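PDB 5EYI: uridylate-specific endoribonuclease nsp11 from Prrsv 16244b, which probably cleaves the polyuridine tracts formed during viral RNA replication and so keeps host double-stranded RNA sensors from being activated. Local coordinates for residues A[53-58]-A[86-91]; A[60-65]-A[97-102]; A[20-25]-A[41-46]. The protein carries 1 engineered substitution. All coordinates share one frame; numbering follows the deposited sequence.

Contacts 1 and 3 lie in the N-terminal domain of nsp11; contact 2 links it to the region assigned to the endoribonuclease family. All touch one mixed sheet. Contact 1 is the most buried, with strand-to-strand backbone bonds between 53-58 and 86-91. Contact 2 adjoins it: strands 64-67 and 96-98 both pair with strand 85-93, and Thr-90 of contact 1 is hydrogen-bonded to Ser-63 of contact 2. At that surface, a salt bridge and waters replace direct backbone pairing. Contact 3, partly buried, meets contact 1 through strand 51-55, where Ala-54 N lies 2.7 Å from Thr-41 O. It joins two loops chiefly through the Asp-22 carboxylate, with Leu-23 packing beside it.

Contact 1. Residues A[53-58]-A[86-91]; sequences VASLRP and SYYLTK
Val-53 to Ser-55 and Tyr-88 to Thr-90 form an antiparallel strand pair in the mixed sheet of the nsp11 N-terminal domain, strand 51-55 lying against strand 85-93. Val-53 with Thr-90 and Ser-55 with Tyr-88 are hydrogen-bonded pairs, each closed by two backbone bonds; Val-53 N reaches Thr-90 O at 2.7 Å. Between them, Ala-54 and Leu-89 are a non-hydrogen-bonded pair whose side chains lie on the sheet face where Pro-7 and Cys-66 add cover. The small methyl of Ala-54 suits a face covered closely by Pro-7 and the Leu-89 side chain, and Leu-89 CD2 packs on Ala-54 CB at 4.0 Å.

The other face, with Val-53, Ser-55, Tyr-88 and Thr-90, is more polar. A water donates to Val-53 O and to Ser-55 OG, and is bonded to Thr-90 OG1 at 2.6 Å, while Thr-90 OG1 is also bonded to Ser-63. Val-53 O is thus gripped twice, by the water and by Thr-90 N.

Beyond Ser-55 the chain leaves the sheet, and Leu-56 and Ser-86 help line the pocket that holds a 2-(2-methoxyethoxy)ethanol molecule. Placed between the backbone N and the carbonyl carbon (chi1 60°), Ser-55 OG donates to Arg-57 O at 2.6 Å and steadies this exit. The chain then folds over Tyr-88, whose broad ring gives the stiff proline a flat surface. Leu-56 O comes to the ring edge in its plane, 3.6 Å from Tyr-88 CD1, so that a carbonyl oxygen meets the slightly positive ring hydrogens. Over one face lies Pro-58 in a CH-pi contact, its CD 3.9 Å from the centroid of the Tyr-88 ring and 22° off the ring normal.

Contact 2. Residues A[60-65]-A[97-102]; sequences HKYSRA and AQLLPE
Arg-64 grips the chain at Leu-100 and Glu-102, in the loop that follows strand 96-98, within the region assigned to the endoribonuclease family. A bend at chi2 (70°) and another at chi3 fold the long side chain so that Arg-64 NH2 donates to Leu-100 O at 2.7 Å, nearly straight and within the guanidinium plane. Arg-64 NH1 forms a salt bridge with Glu-102 OE1 at 3.1 Å; its hydrogen bond is weak, bent to 132° at the hydrogen, and the guanidinium and carboxylate planes stand 71° apart.

Nearer the turn, Tyr-62 O accepts from two waters. One also donates to Gln-98 O, the other accepts a hydrogen bond from Leu-100 N at 2.8 Å. Residues His-60 to Ser-63 make a type I turn closed by Ser-63 N to His-60 O. Within it, Tyr-62 N donates to His-60 ND1 in the ring plane, which favours this turn of the imidazole, whose face Ala-97 CB covers in a CH-pi contact. Leu-99 CD1 rests 3.4 Å from Tyr-62 CD1.

The segments flank strand 85-93 without a direct backbone bond to each other; Tyr-62 O, Gln-98 O, Leu-100 N and Leu-100 O instead find partners in water or Arg-64, implying a hydrated surface junction.

Contact 3. Residues A[20-25]-A[41-46]; sequences SPDLTQ and TTQNNE
Ser-20 and Thr-41 end strands 19-20 and 39-41 with their CA atoms 5.8 Å apart, and from there both chains pass into irregular loops. Each begins with an ST turn, extended at Ser-20 to an ST motif. Ser-20 OG accepts from Asp-22 N and Leu-23 N, and is also bonded to Val-40 O; Thr-41 OG1 accepts from Gln-43 N at 3.0 Å.

Asp-22 carries the polar link, its CG set between the backbone N and the carbonyl carbon (chi1 56°) so that the carboxylate faces the threonines. Asp-22 OD2 takes two donors: Thr-42 N, 3.0 Å away, approaches on the syn lone pair in a nearly straight bond (172°), and Thr-42 OG1 comes nearly along the C-O axis at 3.1 Å. Asp-22 OD1 is met by Thr-41 OG1 at 2.7 Å from above the carboxylate plane. In this way one short acid joins the loop before strand 27-28 to the loop before strand 51-55 of the N-terminal domain, and two successive threonines suit it because each brings a hydroxyl donor. Trp-48 packs against Pro-21, Thr-41 and Gln-43. Alongside the carboxylate, Leu-23 supplies the apolar half, its CD1 3.9 Å from Thr-41 CA and its CD2 against the Thr-42 CG2 methyl.

Contact 1. Residues A[53-58]-A[86-91]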
loop_
_atom_site.group_PDB
_atom_site.type_symbol
_atom_site.label_atom_id
_atom_site.label_comp_id
_atom_site.label_asym_id
_atom_site.label_seq_id
_atom_site.Cartn_x
_atom_site.Cartn_y
_atom_site.Cartn_z
ATOM N N VAL A 53 27.166 -3.918 -18.728
ATOM C CA VAL A 53 28.237 -4.881 -18.505
ATOM C C VAL A 53 27.999 -5.571 -17.171
ATOM O O VAL A 53 27.870 -4.903 -16.150
ATOM C CB VAL A 53 29.646 -4.239 -18.520
ATOM C CG1 VAL A 53 30.714 -5.310 -18.292
ATOM C CG2 VAL A 53 29.906 -3.525 -19.845
ATOM N N ALA A 54 27.931 -6.901 -17.207
ATOM C CA ALA A 54 27.874 -7.741 -16.015
ATOM C C ALA A 54 29.274 -8.264 -15.703
ATOM O O ALA A 54 29.916 -8.888 -16.554
ATOM C CB ALA A 54 26.942 -8.909 -16.255
ATOM N N SER A 55 29.752 -8.022 -14.493
ATOM C CA SER A 55 31.120 -8.391 -14.143
ATOM C C SER A 55 31.195 -8.929 -12.736
ATOM O O SER A 55 30.403 -8.562 -11.865
ATOM C CB SER A 55 32.048 -7.181 -14.275
ATOM O OG SER A 55 31.648 -6.129 -13.412
ATOM N N LEU A 56 32.187 -9.777 -12.514
ATOM C CA LEU A 56 32.381 -10.389 -11.214
ATOM C C LEU A 56 32.960 -9.397 -10.213
ATOM O O LEU A 56 32.742 -9.529 -9.008
ATOM C CB LEU A 56 33.285 -11.611 -11.353
ATOM C CG LEU A 56 33.298 -12.550 -10.163
ATOM C CD1 LEU A 56 31.883 -13.023 -9.823
ATOM C CD2 LEU A 56 34.200 -13.719 -10.500
ATOM N N ARG A 57 33.684 -8.404 -10.723
ATOM C CA ARG A 57 34.319 -7.367 -9.912
ATOM C C ARG A 57 33.922 -6.007 -10.457
ATOM O O ARG A 57 33.596 -5.899 -11.639
ATOM C CB ARG A 57 35.842 -7.502 -9.998
ATOM C CG ARG A 57 36.369 -8.877 -9.639
ATOM C CD ARG A 57 37.882 -8.927 -9.790
ATOM N NE ARG A 57 38.570 -8.197 -8.730
ATOM C CZ ARG A 57 39.894 -8.100 -8.600
ATOM N NH1 ARG A 57 40.720 -8.679 -9.470
ATOM N NH2 ARG A 57 40.399 -7.405 -7.586
ATOM N N PRO A 58 33.989 -4.956 -9.620
ATOM C CA PRO A 58 33.608 -3.627 -10.118
ATOM C C PRO A 58 34.547 -3.152 -11.220
ATOM O O PRO A 58 35.743 -3.431 -11.153
ATOM C CB PRO A 58 33.713 -2.711 -8.882
ATOM C CG PRO A 58 34.104 -3.566 -7.729
ATOM C CD PRO A 58 34.511 -4.918 -8.242
ATOM N N SER A 86 26.263 -11.062 -6.194
ATOM C CA SER A 86 26.129 -12.066 -7.254
ATOM C C SER A 86 26.921 -11.647 -8.487
ATOM O O SER A 86 27.593 -12.470 -9.108
ATOM C CB SER A 86 24.655 -12.285 -7.610
ATOM O OG SER A 86 23.914 -12.594 -6.447
ATOM N N TYR A 87 26.823 -10.367 -8.831
ATOM C CA TYR A 87 27.554 -9.762 -9.962
ATOM C C TYR A 87 27.461 -8.243 -9.815
ATOM O O TYR A 87 26.671 -7.751 -9.019
ATOM C CB TYR A 87 26.963 -10.211 -11.323
ATOM C CG TYR A 87 25.458 -10.008 -11.424
ATOM C CD1 TYR A 87 24.576 -11.019 -11.056
ATOM C CD2 TYR A 87 24.919 -8.791 -11.836
ATOM C CE1 TYR A 87 23.204 -10.831 -11.108
ATOM C CE2 TYR A 87 23.538 -8.600 -11.890
ATOM C CZ TYR A 87 22.690 -9.625 -11.524
ATOM O OH TYR A 87 21.324 -9.435 -11.570
ATOM N N TYR A 88 28.274 -7.520 -10.576
ATOM C CA TYR A 88 28.190 -6.063 -10.702
ATOM C C TYR A 88 27.570 -5.731 -12.044
ATOM O O TYR A 88 27.779 -6.451 -13.008
ATOM C CB TYR A 88 29.577 -5.414 -10.627
ATOM C CG TYR A 88 30.144 -5.427 -9.236
ATOM C CD1 TYR A 88 30.843 -6.531 -8.767
ATOM C CD2 TYR A 88 29.958 -4.346 -8.376
ATOM C CE1 TYR A 88 31.341 -6.561 -7.488
ATOM C CE2 TYR A 88 30.455 -4.372 -7.090
ATOM C CZ TYR A 88 31.144 -5.485 -6.655
ATOM O OH TYR A 88 31.633 -5.516 -5.378
ATOM N N LEU A 89 26.813 -4.637 -12.091
ATOM C CA LEU A 89 26.288 -4.102 -13.344
ATOM C C LEU A 89 26.814 -2.702 -13.574
ATOM O O LEU A 89 26.811 -1.872 -12.664
ATOM C CB LEU A 89 24.756 -4.064 -13.339
ATOM C CG LEU A 89 24.018 -5.386 -13.542
ATOM C CD1 LEU A 89 22.522 -5.109 -13.598
ATOM C CD2 LEU A 89 24.473 -6.133 -14.780
ATOM N N THR A 90 27.253 -2.442 -14.799
ATOM C CA THR A 90 27.658 -1.108 -15.194
ATOM C C THR A 90 26.946 -0.758 -16.496
ATOM O O THR A 90 27.058 -1.476 -17.472
ATOM C CB THR A 90 29.188 -1.012 -15.356
ATOM O OG1 THR A 90 29.824 -1.670 -14.253
ATOM C CG2 THR A 90 29.632 0.448 -15.381
ATOM N N LYS A 91 26.204 0.340 -16.485
ATOM C CA LYS A 91 25.411 0.756 -17.632
ATOM C C LYS A 91 26.077 1.927 -18.339
ATOM O O LYS A 91 26.287 2.981 -17.740
ATOM C CB LYS A 91 24.013 1.162 -17.172
ATOM C CG LYS A 91 23.117 1.722 -18.261
ATOM C CD LYS A 91 21.677 1.750 -17.790
ATOM C CE LYS A 91 20.786 2.561 -18.715
ATOM N NZ LYS A 91 19.352 2.330 -18.373
HETATM O O HOH W 1 29.859 -4.262 -14.376
#

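Contact 2. Residues A[60-65]-A[97-102]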
loop_
_atom_site.group_PDB
_atom_site.type_symbol
_atom_site.label_atom_id
_atom_site.label_comp_id
_atom_site.label_asym_id
_atom_site.label_seq_id
_atom_site.Cartn_x
_atom_site.Cartn_y
_atom_site.Cartn_z
ATOM N N HIS A 60 33.990 0.241 -12.620
ATOM C CA HIS A 60 33.818 1.693 -12.675
ATOM C C HIS A 60 33.247 2.121 -11.332
ATOM O O HIS A 60 32.717 1.283 -10.605
ATOM C CB HIS A 60 32.845 2.061 -13.802
ATOM C CG HIS A 60 32.895 3.503 -14.218
ATOM N ND1 HIS A 60 32.153 4.488 -13.604
ATOM C CD2 HIS A 60 33.575 4.116 -15.214
ATOM C CE1 HIS A 60 32.388 5.648 -14.185
ATOM N NE2 HIS A 60 33.245 5.448 -15.170
ATOM N N LYS A 61 33.338 3.413 -11.013
ATOM C CA LYS A 61 32.727 3.980 -9.798
ATOM C C LYS A 61 31.198 3.788 -9.713
ATOM O O LYS A 61 30.626 3.782 -8.622
ATOM C CB LYS A 61 33.069 5.486 -9.697
ATOM C CG LYS A 61 32.529 6.235 -8.470
ATOM C CD LYS A 61 32.881 5.553 -7.140
ATOM C CE LYS A 61 32.266 6.257 -5.931
ATOM N NZ LYS A 61 33.098 7.392 -5.435
ATOM N N TYR A 62 30.558 3.614 -10.863
ATOM C CA TYR A 62 29.122 3.494 -10.988
ATOM C C TYR A 62 28.711 2.031 -11.185
ATOM O O TYR A 62 27.535 1.761 -11.438
ATOM C CB TYR A 62 28.630 4.324 -12.178
ATOM C CG TYR A 62 28.806 5.834 -12.081
ATOM C CD1 TYR A 62 28.796 6.506 -10.846
ATOM C CD2 TYR A 62 28.924 6.601 -13.241
ATOM C CE1 TYR A 62 28.932 7.888 -10.781
ATOM C CE2 TYR A 62 29.056 7.982 -13.187
ATOM C CZ TYR A 62 29.060 8.625 -11.959
ATOM O OH TYR A 62 29.193 9.995 -11.912
ATOM N N SER A 63 29.665 1.098 -11.090
ATOM C CA SER A 63 29.341 -0.318 -10.986
ATOM C C SER A 63 28.476 -0.519 -9.750
ATOM O O SER A 63 28.844 -0.093 -8.656
ATOM C CB SER A 63 30.592 -1.188 -10.878
ATOM O OG SER A 63 31.300 -1.191 -12.092
ATOM N N ARG A 64 27.323 -1.142 -9.955
ATOM C CA ARG A 64 26.347 -1.399 -8.907
ATOM C C ARG A 64 26.494 -2.864 -8.513
ATOM O O ARG A 64 26.354 -3.753 -9.363
ATOM C CB ARG A 64 24.939 -1.109 -9.448
ATOM C CG ARG A 64 23.762 -1.686 -8.669
ATOM C CD ARG A 64 23.572 -0.994 -7.340
ATOM N NE ARG A 64 23.232 0.408 -7.540
ATOM C CZ ARG A 64 23.304 1.341 -6.602
ATOM N NH1 ARG A 64 23.678 1.036 -5.361
ATOM N NH2 ARG A 64 22.989 2.593 -6.902
ATOM N N ALA A 65 26.775 -3.101 -7.232
ATOM C CA ALA A 65 26.809 -4.443 -6.666
ATOM C C ALA A 65 25.389 -5.004 -6.573
ATOM O O ALA A 65 24.530 -4.412 -5.923
ATOM C CB ALA A 65 27.445 -4.409 -5.282
ATOM N N ALA A 97 29.426 5.969 -18.536
ATOM C CA ALA A 97 28.864 5.211 -17.426
ATOM C C ALA A 97 27.782 6.022 -16.724
ATOM O O ALA A 97 27.960 7.210 -16.480
ATOM C CB ALA A 97 29.955 4.832 -16.436
ATOM N N GLN A 98 26.661 5.377 -16.419
ATOM C CA GLN A 98 25.543 6.032 -15.757
ATOM C C GLN A 98 25.418 5.539 -14.335
ATOM O O GLN A 98 25.761 4.401 -14.040
ATOM C CB GLN A 98 24.238 5.724 -16.495
ATOM C CG GLN A 98 24.220 6.126 -17.958
ATOM C CD GLN A 98 24.532 7.591 -18.164
ATOM O OE1 GLN A 98 25.501 7.950 -18.843
ATOM N NE2 GLN A 98 23.721 8.448 -17.559
ATOM N N LEU A 99 24.906 6.399 -13.464
ATOM C CA LEU A 99 24.518 5.995 -12.121
ATOM C C LEU A 99 23.293 5.090 -12.237
ATOM O O LEU A 99 22.319 5.458 -12.892
ATOM C CB LEU A 99 24.167 7.216 -11.264
ATOM C CG LEU A 99 24.318 7.008 -9.754
ATOM C CD1 LEU A 99 25.779 7.193 -9.359
ATOM C CD2 LEU A 99 23.409 7.947 -8.960
ATOM N N LEU A 100 23.350 3.910 -11.622
ATOM C CA LEU A 100 22.187 3.027 -11.547
ATOM C C LEU A 100 21.453 3.281 -10.239
ATOM O O LEU A 100 22.093 3.562 -9.229
ATOM C CB LEU A 100 22.600 1.556 -11.639
ATOM C CG LEU A 100 22.920 1.027 -13.038
ATOM C CD1 LEU A 100 23.622 -0.319 -12.935
ATOM C CD2 LEU A 100 21.659 0.901 -13.887
ATOM N N PRO A 101 20.111 3.180 -10.247
ATOM C CA PRO A 101 19.353 3.370 -9.015
ATOM C C PRO A 101 19.438 2.173 -8.067
ATOM O O PRO A 101 19.959 1.117 -8.426
ATOM C CB PRO A 101 17.919 3.566 -9.514
ATOM C CG PRO A 101 17.866 2.812 -10.791
ATOM C CD PRO A 101 19.225 2.964 -11.406
ATOM N N GLU A 102 18.926 2.366 -6.859
ATOM C CA GLU A 102 18.877 1.317 -5.847
ATOM C C GLU A 102 17.694 0.408 -6.154
ATOM O O GLU A 102 16.640 0.883 -6.581
ATOM C CB GLU A 102 18.687 1.918 -4.448
ATOM C CG GLU A 102 19.762 2.907 -3.994
ATOM C CD GLU A 102 21.018 2.254 -3.437
ATOM O OE1 GLU A 102 22.089 2.903 -3.490
ATOM O OE2 GLU A 102 20.948 1.111 -2.931
HETATM O O HOH W 2 26.370 1.800 -14.083
HETATM O O HOH W 3 25.504 2.932 -10.140
#

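Contact 3. Residues A[20-25]-A[41-46]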
loop_
_atom_site.group_PDB
_atom_site.type_symbol
_atom_site.label_atom_id
_atom_site.label_comp_id
_atom_site.label_asym_id
_atom_site.label_seq_id
_atom_site.Cartn_x
_atom_site.Cartn_y
_atom_site.Cartn_z
ATOM N N SER A 20 22.346 -9.685 -26.706
ATOM C CA SER A 20 23.696 -9.925 -26.238
ATOM C C SER A 20 24.504 -10.607 -27.326
ATOM O O SER A 20 24.029 -11.571 -27.929
ATOM C CB SER A 20 23.701 -10.834 -25.016
ATOM O OG SER A 20 25.024 -10.982 -24.537
ATOM N N PRO A 21 25.742 -10.135 -27.564
ATOM C CA PRO A 21 26.608 -10.910 -28.441
ATOM C C PRO A 21 27.126 -12.203 -27.804
ATOM O O PRO A 21 27.410 -13.138 -28.538
ATOM C CB PRO A 21 27.759 -9.946 -28.737
ATOM C CG PRO A 21 27.804 -9.053 -27.554
ATOM C CD PRO A 21 26.398 -8.912 -27.078
ATOM N N ASP A 22 27.214 -12.263 -26.470
ATOM C CA ASP A 22 27.929 -13.354 -25.774
ATOM C C ASP A 22 27.126 -14.210 -24.785
ATOM O O ASP A 22 27.474 -15.356 -24.578
ATOM C CB ASP A 22 29.185 -12.803 -25.063
ATOM C CG ASP A 22 28.876 -11.663 -24.081
ATOM O OD1 ASP A 22 28.172 -10.707 -24.469
ATOM O OD2 ASP A 22 29.364 -11.709 -22.929
ATOM N N LEU A 23 26.070 -13.667 -24.184
ATOM C CA LEU A 23 25.309 -14.341 -23.130
ATOM C C LEU A 23 24.129 -15.122 -23.689
ATOM O O LEU A 23 23.266 -14.551 -24.351
ATOM C CB LEU A 23 24.790 -13.308 -22.131
ATOM C CG LEU A 23 25.862 -12.622 -21.286
ATOM C CD1 LEU A 23 25.254 -11.462 -20.516
ATOM C CD2 LEU A 23 26.514 -13.627 -20.346
ATOM N N THR A 24 24.081 -16.419 -23.394
ATOM C CA THR A 24 23.113 -17.312 -24.027
ATOM C C THR A 24 21.679 -17.083 -23.583
ATOM O O THR A 24 20.761 -17.384 -24.342
ATOM C CB THR A 24 23.456 -18.800 -23.811
ATOM O OG1 THR A 24 23.588 -19.072 -22.406
ATOM C CG2 THR A 24 24.748 -19.137 -24.531
ATOM N N GLN A 25 21.482 -16.545 -22.378
ATOM C CA GLN A 25 20.122 -16.320 -21.865
ATOM C C GLN A 25 19.424 -15.116 -22.508
ATOM O O GLN A 25 18.239 -14.887 -22.274
ATOM C CB GLN A 25 20.094 -16.229 -20.328
ATOM C CG GLN A 25 20.605 -14.931 -19.694
ATOM C CD GLN A 25 22.080 -14.978 -19.342
ATOM O OE1 GLN A 25 22.883 -15.566 -20.074
ATOM N NE2 GLN A 25 22.450 -14.348 -18.226
ATOM N N THR A 41 26.092 -7.794 -21.650
ATOM C CA THR A 41 27.328 -8.484 -21.985
ATOM C C THR A 41 28.228 -8.601 -20.760
ATOM O O THR A 41 28.027 -7.890 -19.771
ATOM C CB THR A 41 28.079 -7.723 -23.105
ATOM O OG1 THR A 41 29.238 -8.460 -23.513
ATOM C CG2 THR A 41 28.489 -6.308 -22.651
ATOM N N THR A 42 29.208 -9.506 -20.826
ATOM C CA THR A 42 30.292 -9.535 -19.834
ATOM C C THR A 42 31.585 -8.927 -20.379
ATOM O O THR A 42 32.589 -8.894 -19.666
ATOM C CB THR A 42 30.563 -10.950 -19.280
ATOM O OG1 THR A 42 31.015 -11.807 -20.326
ATOM C CG2 THR A 42 29.315 -11.527 -18.673
ATOM N N GLN A 43 31.553 -8.423 -21.619
ATOM C CA GLN A 43 32.709 -7.776 -22.238
ATOM C C GLN A 43 32.534 -6.268 -22.219
ATOM O O GLN A 43 31.597 -5.739 -22.836
ATOM C CB GLN A 43 32.851 -8.247 -23.669
ATOM C CG GLN A 43 33.057 -9.748 -23.786
ATOM C CD GLN A 43 32.935 -10.237 -25.213
ATOM O OE1 GLN A 43 33.076 -9.462 -26.157
ATOM N NE2 GLN A 43 32.674 -11.527 -25.377
ATOM N N ASN A 44 33.423 -5.570 -21.518
ATOM C CA ASN A 44 33.383 -4.114 -21.474
ATOM C C ASN A 44 34.011 -3.506 -22.741
ATOM O O ASN A 44 35.085 -2.894 -22.705
ATOM C CB ASN A 44 34.058 -3.591 -20.201
ATOM C CG ASN A 44 33.932 -2.087 -20.045
ATOM O OD1 ASN A 44 33.078 -1.444 -20.672
ATOM N ND2 ASN A 44 34.792 -1.509 -19.211
ATOM N N ASN A 45 33.304 -3.651 -23.854
ATOM C CA ASN A 45 33.816 -3.261 -25.149
ATOM C C ASN A 45 33.384 -1.840 -25.483
ATOM O O ASN A 45 32.206 -1.576 -25.744
ATOM C CB ASN A 45 33.324 -4.241 -26.205
ATOM C CG ASN A 45 34.098 -4.141 -27.498
ATOM O OD1 ASN A 45 34.442 -3.049 -27.952
ATOM N ND2 ASN A 45 34.375 -5.281 -28.099
ATOM N N GLU A 46 34.354 -0.932 -25.503
ATOM C CA GLU A 46 34.097 0.480 -25.810
ATOM C C GLU A 46 33.554 0.737 -27.221
ATOM O O GLU A 46 33.024 1.804 -27.481
ATOM C CB GLU A 46 35.354 1.318 -25.558
ATOM C CG GLU A 46 35.626 1.512 -24.073
ATOM C CD GLU A 46 37.046 1.953 -23.773
ATOM O OE1 GLU A 46 37.985 1.167 -24.036
ATOM O OE2 GLU A 46 37.219 3.074 -23.251
#